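Local coordinates for protein dihydroorotase (Campylobacter jejuni subsp. jejuni, PDB 3PNU) that probably catalyses the reversible, zinc-dependent cyclization of carbamoyl aspartate to dihydroorotate in the synthesis of UMP, at residues 25-30 with 300-305; 40-45 with 342-347; 144-149 with 180-185; 214-219 with 234-239. All blocks are in the same frame, centred on the assembly; numbering follows the deposited sequence.

In the fold
Contacts 1 and 4 are mainly buried, contacts 2 and 3 only partly. Contact 1 joins the edge of an antiparallel sheet to helix 299-314 through a side-chain amide, while contact 2 rests helix 40-51 on a short hairpin by van der Waals contact. Contact 3 lies on the other side of the chain's centre from contact 2 and is bridged largely by water. Contact 4 joins two loops by a direct backbone bond beside the second subunit. No two contacts share a helix or strand, but contact 4 touches two of the others: Leu214 packs on Phe305 of contact 1, and Ile215 and Ile216 meet Tyr347 of contact 2.

Contact 1: 25-30 with 300-305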
loop_
_atom_site.group_PDB
_atom_site.type_symbol
_atom_site.label_atom_id
_atom_site.label_comp_id
_atom_site.label_asym_id
_atom_site.label_seq_id
_atom_site.Cartn_x
_atom_site.Cartn_y
_atom_site.Cartn_z
ATOM N N MET A 25 -20.224 30.117 -10.212
ATOM C CA MET A 25 -19.442 30.192 -8.972
ATOM C C MET A 25 -18.128 30.940 -9.205
ATOM O O MET A 25 -17.339 30.558 -10.066
ATOM C CB MET A 25 -19.164 28.789 -8.418
ATOM C CG MET A 25 -18.439 28.798 -7.069
ATOM S SD MET A 25 -18.276 27.185 -6.263
ATOM C CE MET A 25 -17.385 26.299 -7.533
ATOM N N LYS A 26 -17.923 32.016 -8.445
ATOM C CA LYS A 26 -16.704 32.815 -8.529
ATOM C C LYS A 26 -15.763 32.505 -7.368
ATOM O O LYS A 26 -16.186 32.384 -6.220
ATOM C CB LYS A 26 -16.994 34.326 -8.493
ATOM C CG LYS A 26 -17.572 34.969 -9.756
ATOM C CD LYS A 26 -19.044 34.655 -9.969
ATOM C CE LYS A 26 -19.639 35.516 -11.082
ATOM N NZ LYS A 26 -21.123 35.308 -11.227
ATOM N N LEU A 27 -14.481 32.399 -7.681
ATOM C CA LEU A 27 -13.452 32.165 -6.681
ATOM C C LEU A 27 -12.491 33.331 -6.776
ATOM O O LEU A 27 -12.078 33.703 -7.864
ATOM C CB LEU A 27 -12.718 30.845 -6.944
ATOM C CG LEU A 27 -13.556 29.579 -6.785
ATOM C CD1 LEU A 27 -12.791 28.375 -7.292
ATOM C CD2 LEU A 27 -14.007 29.392 -5.319
ATOM N N LYS A 28 -12.137 33.905 -5.637
ATOM C CA LYS A 28 -11.241 35.043 -5.608
ATOM C C LYS A 28 -9.845 34.723 -5.052
ATOM O O LYS A 28 -9.702 34.242 -3.930
ATOM C CB LYS A 28 -11.898 36.161 -4.792
ATOM C CG LYS A 28 -10.994 37.360 -4.515
ATOM C CD LYS A 28 -11.730 38.514 -3.810
ATOM C CE LYS A 28 -12.730 39.190 -4.755
ATOM N NZ LYS A 28 -13.286 40.475 -4.231
ATOM N N ASN A 29 -8.826 35.015 -5.852
ATOM C CA ASN A 29 -7.429 34.839 -5.460
ATOM C C ASN A 29 -7.080 33.467 -4.848
ATOM O O ASN A 29 -6.566 33.392 -3.735
ATOM C CB ASN A 29 -7.015 35.964 -4.486
ATOM C CG ASN A 29 -6.984 37.354 -5.146
ATOM O OD1 ASN A 29 -6.677 37.492 -6.329
ATOM N ND2 ASN A 29 -7.285 38.386 -4.362
ATOM N N PRO A 30 -7.366 32.383 -5.571
ATOM C CA PRO A 30 -7.025 31.059 -5.064
ATOM C C PRO A 30 -5.534 30.900 -4.849
ATOM O O PRO A 30 -4.712 31.332 -5.665
ATOM C CB PRO A 30 -7.482 30.108 -6.181
ATOM C CG PRO A 30 -7.635 30.966 -7.391
ATOM C CD PRO A 30 -8.009 32.319 -6.891
ATOM N N GLU A 300 -18.671 29.925 0.465
ATOM C CA GLU A 300 -17.927 30.747 1.404
ATOM C C GLU A 300 -16.759 29.963 2.006
ATOM O O GLU A 300 -15.624 30.450 2.042
ATOM C CB GLU A 300 -18.840 31.247 2.537
ATOM C CG GLU A 300 -18.091 32.076 3.606
ATOM C CD GLU A 300 -19.010 32.645 4.692
ATOM O OE1 GLU A 300 -18.492 33.210 5.692
ATOM O OE2 GLU A 300 -20.246 32.525 4.545
ATOM N N ASN A 301 -17.052 28.755 2.482
ATOM C CA ASN A 301 -16.030 27.922 3.084
ATOM C C ASN A 301 -14.978 27.487 2.075
ATOM O O ASN A 301 -13.835 27.325 2.425
ATOM C CB ASN A 301 -16.652 26.773 3.869
ATOM C CG ASN A 301 -17.343 27.262 5.130
ATOM O OD1 ASN A 301 -17.150 28.392 5.549
ATOM N ND2 ASN A 301 -18.131 26.411 5.744
ATOM N N LEU A 302 -15.350 27.351 0.816
ATOM C CA LEU A 302 -14.354 27.020 -0.195
ATOM C C LEU A 302 -13.401 28.220 -0.374
ATOM O O LEU A 302 -12.173 28.062 -0.506
ATOM C CB LEU A 302 -15.014 26.652 -1.520
ATOM C CG LEU A 302 -14.062 26.421 -2.700
ATOM C CD1 LEU A 302 -12.884 25.537 -2.307
ATOM C CD2 LEU A 302 -14.800 25.823 -3.917
ATOM N N GLN A 303 -13.984 29.414 -0.366
ATOM C CA GLN A 303 -13.232 30.658 -0.528
ATOM C C GLN A 303 -12.275 30.832 0.642
ATOM O O GLN A 303 -11.200 31.393 0.478
ATOM C CB GLN A 303 -14.201 31.857 -0.662
ATOM C CG GLN A 303 -13.540 33.235 -0.745
ATOM C CD GLN A 303 -12.565 33.387 -1.909
ATOM O OE1 GLN A 303 -12.806 32.917 -3.025
ATOM N NE2 GLN A 303 -11.463 34.079 -1.649
ATOM N N LYS A 304 -12.677 30.364 1.820
ATOM C CA LYS A 304 -11.818 30.410 3.008
ATOM C C LYS A 304 -10.647 29.418 2.918
ATOM O O LYS A 304 -9.483 29.764 3.181
ATOM C CB LYS A 304 -12.623 30.083 4.262
ATOM C CG LYS A 304 -13.406 31.245 4.903
ATOM C CD LYS A 304 -14.384 30.690 5.943
ATOM C CE LYS A 304 -15.051 31.739 6.816
ATOM N NZ LYS A 304 -14.176 32.194 7.951
ATOM N N PHE A 305 -10.970 28.192 2.536
ATOM C CA PHE A 305 -10.009 27.111 2.441
ATOM C C PHE A 305 -8.952 27.365 1.369
ATOM O O PHE A 305 -7.768 27.108 1.591
ATOM C CB PHE A 305 -10.775 25.790 2.233
ATOM C CG PHE A 305 -9.899 24.574 2.078
ATOM C CD1 PHE A 305 -9.004 24.213 3.072
ATOM C CD2 PHE A 305 -10.013 23.765 0.955
ATOM C CE1 PHE A 305 -8.212 23.097 2.926
ATOM C CE2 PHE A 305 -9.230 22.642 0.816
ATOM C CZ PHE A 305 -8.325 22.306 1.803
#
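Gln303 reaches from helix 299-314 to the backbone of Lys28 and holds it at two points. Its CB leaves the helix to the side of the strand, CG stands opposite the backbone N (chi1 176°), and a bend at chi2 swings the amide over to strand 25-28. CD comes to 3.6 Å from Lys28 O. Beyond it, OE1 accepts from Lys28 N at 2.9 Å, with the donor somewhat tilted out of the side-chain carbonyl plane. NE2 donates a hydrogen bond to Lys28 O, on a lone pair in the carbonyl plane, also at 2.9 Å, and that oxygen lies in the plane of the amide. NE2 has a second partner in Asp308 OD1, further along the same helix.

Beside this polar grip the side chains are apolar. Leu27 CD2 meets Leu302 CD2 at 3.9 Å, the two leucines crossing at about a right angle, and Met25 SD lies 4.4 Å from Leu302 CD2.

Strand 25-28 is an edge strand of its antiparallel sheet, where Met25 and Leu27 pair with strand 323-327. The N-H and C=O of Lys28 face the other way, and the glutamine amide supplies the matching acceptor and donor that a further strand would otherwise offer.

Contact 2: 40-45 with 342-347; sequences NQMLEL and NQVVPY
A short antiparallel hairpin, strands 337-338 and 343-344, lies against the first turns of helix 40-51, with Met42 on the helix meeting Asn342 and Val344 on the hairpin. Met42 and Asn342 carry the contact. The CG of Met42 is anti to the backbone N, and bends of the same sense at chi2 (63°) and chi3 (70°) curl the chain so that sulfur and methyl present themselves to different partners. Met42 CE sits squarely over one face of the Asn342 amide, 3.5 Å from Asn342 CG. SD turns to the valine and touches Val344 CG2 at 3.7 Å. In both pairings the side chains cross at about a right angle.

The asparagine amide turns its nitrogen end to the helix: Asn342 ND2 is 3.6 Å from Met42 N and 3.9 Å from Met42 CB, in van der Waals contact, while the methyl lies over the flat side of the amide. The backbone around Asn342 is set by the hairpin itself, since its N-H is bonded to Asp339 OD2 at the turn and Val344 pairs with Tyr337 across the strands.

This helix follows closely on His34 and His36, two ligands of a zinc ion in the TIM barrel. Met42 is about 4 Å, side chain to side chain, from Arg38, a predicted substrate-binding residue, and Val344 is about 6 Å from His265, another. A bound zinc ion is further off, about 14 Å from the Met42 side chain. One turn along the helix, Leu45 CD2 rests at 3.8 Å on Asn342 O, touching the backbone of the hairpin on the way into strand 343-344.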
loop_
_atom_site.group_PDB
_atom_site.type_symbol
_atom_site.label_atom_id
_atom_site.label_comp_id
_atom_site.label_asym_id
_atom_site.label_seq_id
_atom_site.Cartn_x
_atom_site.Cartn_y
_atom_site.Cartn_z
ATOM N N ASN A 40 13.722 22.916 -15.232
ATOM C CA ASN A 40 14.126 22.750 -16.610
ATOM C C ASN A 40 12.913 22.515 -17.489
ATOM O O ASN A 40 11.941 23.261 -17.399
ATOM C CB ASN A 40 15.127 21.598 -16.702
ATOM C CG ASN A 40 16.263 21.736 -15.708
ATOM O OD1 ASN A 40 16.680 22.845 -15.356
ATOM N ND2 ASN A 40 16.776 20.603 -15.247
ATOM N N GLN A 41 12.942 21.462 -18.303
ATOM C CA GLN A 41 11.851 21.194 -19.236
ATOM C C GLN A 41 10.525 20.812 -18.577
ATOM O O GLN A 41 9.455 21.170 -19.074
ATOM C CB GLN A 41 12.292 20.156 -20.284
ATOM C CG GLN A 41 13.344 20.706 -21.294
ATOM C CD GLN A 41 14.728 20.983 -20.700
ATOM O OE1 GLN A 41 15.272 20.171 -19.952
ATOM N NE2 GLN A 41 15.317 22.121 -21.070
ATOM N N MET A 42 10.593 20.096 -17.460
ATOM C CA MET A 42 9.379 19.689 -16.742
ATOM C C MET A 42 8.599 20.931 -16.259
ATOM O O MET A 42 7.369 21.015 -16.379
ATOM C CB MET A 42 9.738 18.774 -15.549
ATOM C CG MET A 42 8.515 18.314 -14.728
ATOM S SD MET A 42 7.322 17.310 -15.630
ATOM C CE MET A 42 8.286 15.794 -15.818
ATOM N N LEU A 43 9.337 21.884 -15.710
ATOM C CA LEU A 43 8.748 23.123 -15.250
ATOM C C LEU A 43 7.950 23.799 -16.365
ATOM O O LEU A 43 6.798 24.169 -16.155
ATOM C CB LEU A 43 9.837 24.049 -14.731
ATOM C CG LEU A 43 9.391 25.434 -14.291
ATOM C CD1 LEU A 43 8.223 25.372 -13.308
ATOM C CD2 LEU A 43 10.583 26.156 -13.690
ATOM N N GLU A 44 8.555 23.928 -17.549
ATOM C CA GLU A 44 7.900 24.569 -18.709
ATOM C C GLU A 44 6.580 23.898 -19.096
ATOM O O GLU A 44 5.689 24.537 -19.666
ATOM C CB GLU A 44 8.843 24.589 -19.930
ATOM C CG GLU A 44 10.130 25.404 -19.724
ATOM C CD GLU A 44 11.192 25.153 -20.801
ATOM O OE1 GLU A 44 10.871 24.529 -21.846
ATOM O OE2 GLU A 44 12.357 25.580 -20.587
ATOM N N LEU A 45 6.452 22.616 -18.782
ATOM C CA LEU A 45 5.239 21.870 -19.121
ATOM C C LEU A 45 4.105 21.980 -18.095
ATOM O O LEU A 45 2.951 22.182 -18.465
ATOM C CB LEU A 45 5.587 20.391 -19.324
ATOM C CG LEU A 45 4.408 19.440 -19.590
ATOM C CD1 LEU A 45 3.551 19.914 -20.745
ATOM C CD2 LEU A 45 4.926 18.025 -19.841
ATOM N N ASN A 342 8.880 15.712 -21.948
ATOM C CA ASN A 342 8.235 14.875 -20.923
ATOM C C ASN A 342 6.763 14.598 -21.210
ATOM O O ASN A 342 6.164 15.182 -22.106
ATOM C CB ASN A 342 8.350 15.557 -19.539
ATOM C CG ASN A 342 9.779 15.555 -18.981
ATOM O OD1 ASN A 342 10.329 14.504 -18.658
ATOM N ND2 ASN A 342 10.358 16.743 -18.818
ATOM N N GLN A 343 6.196 13.688 -20.435
ATOM C CA GLN A 343 4.785 13.328 -20.540
ATOM C C GLN A 343 4.359 12.892 -19.144
ATOM O O GLN A 343 4.969 12.008 -18.545
ATOM C CB GLN A 343 4.557 12.252 -21.599
ATOM C CG GLN A 343 5.430 11.021 -21.449
ATOM C CD GLN A 343 5.386 10.114 -22.676
ATOM O OE1 GLN A 343 4.840 10.483 -23.717
ATOM N NE2 GLN A 343 5.975 8.927 -22.557
ATOM N N VAL A 344 3.320 13.537 -18.626
ATOM C CA VAL A 344 2.855 13.303 -17.269
ATOM C C VAL A 344 1.408 12.877 -17.238
ATOM O O VAL A 344 0.597 13.386 -17.999
ATOM C CB VAL A 344 2.995 14.599 -16.445
ATOM C CG1 VAL A 344 2.444 14.409 -15.054
ATOM C CG2 VAL A 344 4.474 15.051 -16.395
ATOM N N VAL A 345 1.097 11.935 -16.345
ATOM C CA VAL A 345 -0.257 11.442 -16.175
ATOM C C VAL A 345 -0.893 12.266 -15.071
ATOM O O VAL A 345 -0.384 12.324 -13.956
ATOM C CB VAL A 345 -0.305 9.948 -15.763
ATOM C CG1 VAL A 345 -1.760 9.473 -15.697
ATOM C CG2 VAL A 345 0.508 9.069 -16.739
ATOM N N PRO A 346 -2.020 12.906 -15.371
ATOM C CA PRO A 346 -2.686 13.724 -14.374
ATOM C C PRO A 346 -3.608 12.922 -13.496
ATOM O O PRO A 346 -3.951 11.802 -13.837
ATOM C CB PRO A 346 -3.532 14.665 -15.225
ATOM C CG PRO A 346 -3.958 13.805 -16.350
ATOM C CD PRO A 346 -2.757 12.900 -16.644
ATOM N N TYR A 347 -3.996 13.531 -12.375
ATOM C CA TYR A 347 -4.922 12.959 -11.422
ATOM C C TYR A 347 -6.282 12.980 -12.076
ATOM O O TYR A 347 -6.546 13.839 -12.924
ATOM C CB TYR A 347 -4.919 13.797 -10.131
ATOM C CG TYR A 347 -5.924 13.362 -9.072
ATOM C CD1 TYR A 347 -5.840 12.110 -8.482
ATOM C CD2 TYR A 347 -6.929 14.210 -8.638
ATOM C CE1 TYR A 347 -6.752 11.703 -7.512
ATOM C CE2 TYR A 347 -7.844 13.806 -7.650
ATOM C CZ TYR A 347 -7.732 12.545 -7.094
ATOM O OH TYR A 347 -8.612 12.106 -6.135
#

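Contact 3: 144-149 with 180-185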
loop_
_atom_site.group_PDB
_atom_site.type_symbol
_atom_site.label_atom_id
_atom_site.label_comp_id
_atom_site.label_asym_id
_atom_site.label_seq_id
_atom_site.Cartn_x
_atom_site.Cartn_y
_atom_site.Cartn_z
ATOM N N ALA A 144 15.730 32.719 15.066
ATOM C CA ALA A 144 15.875 33.787 14.086
ATOM C C ALA A 144 14.609 33.790 13.228
ATOM O O ALA A 144 14.023 34.857 12.972
ATOM C CB ALA A 144 17.097 33.577 13.230
ATOM N N MET A 145 14.164 32.599 12.807
ATOM C CA MET A 145 12.954 32.495 11.986
ATOM C C MET A 145 11.781 33.073 12.717
ATOM O O MET A 145 10.928 33.737 12.126
ATOM C CB MET A 145 12.652 31.057 11.594
ATOM C CG MET A 145 13.591 30.517 10.539
ATOM S SD MET A 145 13.200 28.845 10.010
ATOM C CE MET A 145 11.550 29.023 9.324
ATOM N N SER A 146 11.752 32.822 14.017
ATOM C CA SER A 146 10.688 33.299 14.864
ATOM C C SER A 146 10.745 34.836 14.901
ATOM O O SER A 146 9.759 35.510 14.601
ATOM C CB SER A 146 10.820 32.660 16.256
ATOM O OG SER A 146 9.663 32.870 17.047
ATOM N N ASP A 147 11.917 35.380 15.231
ATOM C CA ASP A 147 12.114 36.837 15.312
ATOM C C ASP A 147 11.771 37.522 13.983
ATOM O O ASP A 147 11.068 38.545 13.978
ATOM C CB ASP A 147 13.568 37.169 15.709
ATOM C CG ASP A 147 13.929 36.680 17.131
ATOM O OD1 ASP A 147 13.003 36.392 17.921
ATOM O OD2 ASP A 147 15.139 36.594 17.452
ATOM N N LEU A 148 12.246 36.938 12.875
ATOM C CA LEU A 148 12.037 37.474 11.526
ATOM C C LEU A 148 10.665 37.122 10.899
ATOM O O LEU A 148 10.413 37.392 9.712
ATOM C CB LEU A 148 13.155 36.987 10.599
ATOM C CG LEU A 148 14.590 37.366 10.996
ATOM C CD1 LEU A 148 15.605 36.732 10.026
ATOM C CD2 LEU A 148 14.750 38.881 11.035
ATOM N N ASN A 149 9.792 36.502 11.687
ATOM C CA ASN A 149 8.464 36.148 11.218
ATOM C C ASN A 149 8.494 35.267 9.957
ATOM O O ASN A 149 7.649 35.400 9.080
ATOM C CB ASN A 149 7.660 37.439 10.983
ATOM C CG ASN A 149 6.177 37.189 10.792
ATOM O OD1 ASN A 149 5.605 36.271 11.383
ATOM N ND2 ASN A 149 5.541 38.023 9.982
ATOM N N PHE A 180 9.233 26.751 20.695
ATOM C CA PHE A 180 9.312 27.923 19.817
ATOM C C PHE A 180 7.910 28.470 19.615
ATOM O O PHE A 180 7.384 28.431 18.518
ATOM C CB PHE A 180 9.968 27.535 18.499
ATOM C CG PHE A 180 11.359 26.962 18.663
ATOM C CD1 PHE A 180 12.456 27.795 18.832
ATOM C CD2 PHE A 180 11.570 25.600 18.656
ATOM C CE1 PHE A 180 13.726 27.270 18.991
ATOM C CE2 PHE A 180 12.826 25.080 18.805
ATOM C CZ PHE A 180 13.908 25.913 18.975
ATOM N N PRO A 181 7.319 29.017 20.680
ATOM C CA PRO A 181 5.930 29.433 20.668
ATOM C C PRO A 181 5.555 30.611 19.795
ATOM O O PRO A 181 4.365 30.821 19.571
ATOM C CB PRO A 181 5.630 29.729 22.146
ATOM C CG PRO A 181 6.965 30.056 22.752
ATOM C CD PRO A 181 8.011 29.367 21.938
ATOM N N ARG A 182 6.530 31.366 19.305
ATOM C CA ARG A 182 6.237 32.493 18.429
ATOM C C ARG A 182 6.542 32.136 16.984
ATOM O O ARG A 182 6.426 32.974 16.100
ATOM C CB ARG A 182 7.030 33.736 18.851
ATOM C CG ARG A 182 6.757 34.168 20.298
ATOM C CD ARG A 182 7.629 35.350 20.722
ATOM N NE ARG A 182 9.048 35.135 20.418
ATOM C CZ ARG A 182 9.906 34.426 21.158
ATOM N NH1 ARG A 182 9.511 33.807 22.272
ATOM N NH2 ARG A 182 11.175 34.321 20.758
ATOM N N LEU A 183 6.947 30.893 16.746
ATOM C CA LEU A 183 7.235 30.431 15.389
ATOM C C LEU A 183 5.954 29.878 14.745
ATOM O O LEU A 183 5.199 29.153 15.387
ATOM C CB LEU A 183 8.273 29.321 15.446
ATOM C CG LEU A 183 8.792 28.690 14.147
ATOM C CD1 LEU A 183 9.537 29.699 13.248
ATOM C CD2 LEU A 183 9.710 27.549 14.476
ATOM N N LYS A 184 5.691 30.228 13.496
ATOM C CA LYS A 184 4.570 29.636 12.798
ATOM C C LYS A 184 5.081 28.326 12.241
ATOM O O LYS A 184 6.088 28.289 11.521
ATOM C CB LYS A 184 4.041 30.521 11.673
ATOM C CG LYS A 184 3.256 31.693 12.177
ATOM C CD LYS A 184 2.786 32.571 11.023
ATOM C CE LYS A 184 2.169 33.830 11.559
ATOM N NZ LYS A 184 2.169 34.876 10.524
ATOM N N ILE A 185 4.394 27.250 12.596
ATOM C CA ILE A 185 4.771 25.929 12.170
ATOM C C ILE A 185 3.613 25.357 11.376
ATOM O O ILE A 185 2.526 25.130 11.921
ATOM C CB ILE A 185 5.089 25.024 13.375
ATOM C CG1 ILE A 185 6.191 25.649 14.243
ATOM C CG2 ILE A 185 5.495 23.654 12.910
ATOM C CD1 ILE A 185 6.519 24.884 15.537
HETATM O O HOH W 1 9.080 31.239 18.923
HETATM O O HOH W 2 7.285 34.376 14.193
HETATM O O HOH W 3 10.451 35.432 18.163
#
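Ser146 on the last turn of helix 135-147 presses its hydroxyl against Arg182, with OG 3.3 Å from Arg182 CB. Beside it the contact is apolar: Met145 CB meets Leu183 CD1 at 3.8 Å. The direct polar reach is slight, because Asp147 OD1 and Arg182 NH2 make only a long salt bridge at 4.0 Å. The two flat groups are nevertheless nearly coplanar, 20° apart, with the carboxylate oxygen at the edge of the guanidinium.

Three waters do the joining. Water 3 sits at that same edge, accepts from Arg182 NE at 2.7 Å, donates to Asp147 OD1 and is also bonded to Ser146 OG. Water 1 lies above one face of the guanidinium and links Ser146 OG, at 2.6 Å, to Arg182 N. The chi1 of -168° turns Ser146 OG away from the backbone N and toward the 180-185 loop, where it meets both waters. Water 2 donates to the carbonyls Ser146 O, at 2.8 Å, and Arg182 O.

Both segments lead from a helix into neighbouring parallel strands of the barrel, 152-154 and 185-187; His155 and His189, ligands of one zinc ion, come just after those strands, so this contact lies at the end of the barrel remote from the metal. Helix 135-147 closes in a Schellman motif, with Asn149 at positive phi, Ile150 N bonded back to Met145 O and Asn149 N to Ser146 O. Opposite, a type I turn from Phe180 to Leu183 presents Arg182. Further out, Leu142 and Leu105 pack on Leu183 and Met145 respectively, and Lys184 NZ is held by Ile313 O.

Contact 4: 214-219 with 234-239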
loop_
_atom_site.group_PDB
_atom_site.type_symbol
_atom_site.label_atom_id
_atom_site.label_comp_id
_atom_site.label_asym_id
_atom_site.label_seq_id
_atom_site.Cartn_x
_atom_site.Cartn_y
_atom_site.Cartn_z
ATOM N N LEU A 214 -8.680 14.433 0.742
ATOM C CA LEU A 214 -10.068 14.699 1.122
ATOM C C LEU A 214 -10.970 13.635 0.509
ATOM O O LEU A 214 -12.118 13.484 0.909
ATOM C CB LEU A 214 -10.545 16.053 0.599
ATOM C CG LEU A 214 -9.997 17.285 1.297
ATOM C CD1 LEU A 214 -10.345 18.535 0.475
ATOM C CD2 LEU A 214 -10.511 17.353 2.738
ATOM N N ILE A 215 -10.417 12.901 -0.459
ATOM C CA ILE A 215 -11.172 11.941 -1.236
ATOM C C ILE A 215 -10.837 10.457 -1.010
ATOM O O ILE A 215 -11.739 9.659 -0.781
ATOM C CB ILE A 215 -10.984 12.275 -2.740
ATOM C CG1 ILE A 215 -11.498 13.700 -3.029
ATOM C CG2 ILE A 215 -11.715 11.267 -3.610
ATOM C CD1 ILE A 215 -11.235 14.216 -4.460
ATOM N N ILE A 216 -9.552 10.103 -1.056
ATOM C CA ILE A 216 -9.148 8.691 -0.964
ATOM C C ILE A 216 -8.721 8.187 0.427
ATOM O O ILE A 216 -8.421 8.980 1.327
ATOM C CB ILE A 216 -7.984 8.396 -1.949
ATOM C CG1 ILE A 216 -6.665 8.971 -1.441
ATOM C CG2 ILE A 216 -8.316 8.932 -3.349
ATOM C CD1 ILE A 216 -5.487 8.645 -2.300
ATOM N N THR A 217 -8.726 6.862 0.579
ATOM C CA THR A 217 -8.221 6.178 1.776
ATOM C C THR A 217 -7.269 5.098 1.273
ATOM O O THR A 217 -7.149 4.883 0.067
ATOM C CB THR A 217 -9.299 5.486 2.624
ATOM O OG1 THR A 217 -9.755 4.300 1.959
ATOM C CG2 THR A 217 -10.451 6.417 2.934
ATOM N N LEU A 218 -6.597 4.407 2.194
ATOM C CA LEU A 218 -5.684 3.328 1.804
ATOM C C LEU A 218 -6.382 2.288 0.901
ATOM O O LEU A 218 -5.755 1.717 0.019
ATOM C CB LEU A 218 -5.106 2.629 3.046
ATOM C CG LEU A 218 -3.973 1.630 2.781
ATOM C CD1 LEU A 218 -2.770 2.344 2.156
ATOM C CD2 LEU A 218 -3.563 0.899 4.060
ATOM N N ASP A 219 -7.661 2.033 1.136
ATOM C CA ASP A 219 -8.421 1.068 0.317
ATOM C C ASP A 219 -8.370 1.369 -1.191
ATOM O O ASP A 219 -8.328 0.442 -1.997
ATOM C CB ASP A 219 -9.880 0.976 0.783
ATOM C CG ASP A 219 -10.051 0.164 2.053
ATOM O OD1 ASP A 219 -9.124 -0.569 2.443
ATOM O OD2 ASP A 219 -11.131 0.242 2.663
ATOM N N PRO A 234 2.340 11.765 2.420
ATOM C CA PRO A 234 2.034 10.636 3.285
ATOM C C PRO A 234 0.921 9.807 2.695
ATOM O O PRO A 234 -0.016 10.334 2.103
ATOM C CB PRO A 234 1.577 11.304 4.584
ATOM C CG PRO A 234 2.055 12.728 4.473
ATOM C CD PRO A 234 1.957 13.037 3.051
ATOM N N ILE A 235 1.036 8.505 2.862
ATOM C CA ILE A 235 0.077 7.559 2.345
ATOM C C ILE A 235 -1.345 7.879 2.797
ATOM O O ILE A 235 -1.561 8.361 3.909
ATOM C CB ILE A 235 0.469 6.122 2.828
ATOM C CG1 ILE A 235 -0.322 5.065 2.080
ATOM C CG2 ILE A 235 0.333 5.962 4.374
ATOM C CD1 ILE A 235 -0.008 5.048 0.603
ATOM N N ALA A 236 -2.320 7.623 1.938
ATOM C CA ALA A 236 -3.715 7.809 2.324
ATOM C C ALA A 236 -3.978 6.806 3.457
ATOM O O ALA A 236 -3.507 5.671 3.412
ATOM C CB ALA A 236 -4.646 7.566 1.167
ATOM N N LYS A 237 -4.752 7.205 4.449
ATOM C CA LYS A 237 -4.961 6.356 5.623
ATOM C C LYS A 237 -6.392 5.842 5.807
ATOM O O LYS A 237 -6.978 5.335 4.856
ATOM C CB LYS A 237 -4.387 7.086 6.860
ATOM C CG LYS A 237 -2.850 7.314 6.678
ATOM C CD LYS A 237 -2.200 8.081 7.731
ATOM C CE LYS A 237 -0.719 8.238 7.451
ATOM N NZ LYS A 237 -0.421 9.001 6.235
ATOM N N ARG A 238 -6.948 5.958 7.009
ATOM C CA ARG A 238 -8.250 5.400 7.298
ATOM C C ARG A 238 -9.439 6.302 7.061
ATOM O O ARG A 238 -9.310 7.523 6.893
ATOM C CB ARG A 238 -8.285 4.936 8.762
ATOM C CG ARG A 238 -7.344 3.794 9.056
ATOM C CD ARG A 238 -7.323 3.428 10.529
ATOM N NE ARG A 238 -6.520 2.222 10.715
ATOM C CZ ARG A 238 -6.997 0.981 10.717
ATOM N NH1 ARG A 238 -8.300 0.748 10.567
ATOM N NH2 ARG A 238 -6.159 -0.044 10.876
ATOM N N TYR A 239 -10.609 5.684 7.055
ATOM C CA TYR A 239 -11.849 6.392 6.841
ATOM C C TYR A 239 -12.054 7.541 7.835
ATOM O O TYR A 239 -12.461 8.624 7.443
ATOM C CB TYR A 239 -13.014 5.401 6.886
ATOM C CG TYR A 239 -12.993 4.379 5.757
ATOM C CD1 TYR A 239 -13.582 4.667 4.537
ATOM C CD2 TYR A 239 -12.390 3.130 5.916
ATOM C CE1 TYR A 239 -13.575 3.750 3.497
ATOM C CE2 TYR A 239 -12.375 2.203 4.872
ATOM C CZ TYR A 239 -12.975 2.529 3.670
ATOM O OH TYR A 239 -12.988 1.638 2.624
#
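Leu218 CG stands anti to its backbone N (chi1 -171°), which brings CD1 over to Ile235 CG1 and Ala236 O, while the chi1 of Thr217 (73°) puts OG1 toward Asp219 N and CG2 toward the Tyr239 ring. Leu218 is held by backbone and side chain alike. Its N gives a straight bond to Lys237 O, 2.8 Å and 170°, landing on an in-plane lone pair; its CB lies 3.5 Å from Ala236 O, and CD1 meets Ile235 CG1 at 3.7 Å. The course of the backbone also sets Thr217 CB against Lys237 O, at 3.2 Å. Ala236 CB touches both Ile216 CG1, at 3.6 Å, and Thr217 C.

Thr217 is the N-cap of helix 218-223: OG1 accepts from Asp219 N in a weak bond of 3.2 Å, and its own N-H is bonded to Asp220 OD2. Arg238 holds the same position before helix 239-250, so the contact brings two helix starts side by side. Thr217 CG2 lies over one face of the Tyr239 ring, but Tyr239 is deposited in two conformers, and the very short approach of its OH to Asp219 OD2 leaves this corner doubtful.

Outward lies the dimer partner. Arg238 NH1 makes a salt bridge with Asp164 of the second subunit, and Asp219 OD1 accepts from Val162 N of that subunit. Inward, Lys237 NZ donates to Ile235 O at 2.7 Å and to Thr191 OG1, on the side of the loop nearer the zinc ligand His189.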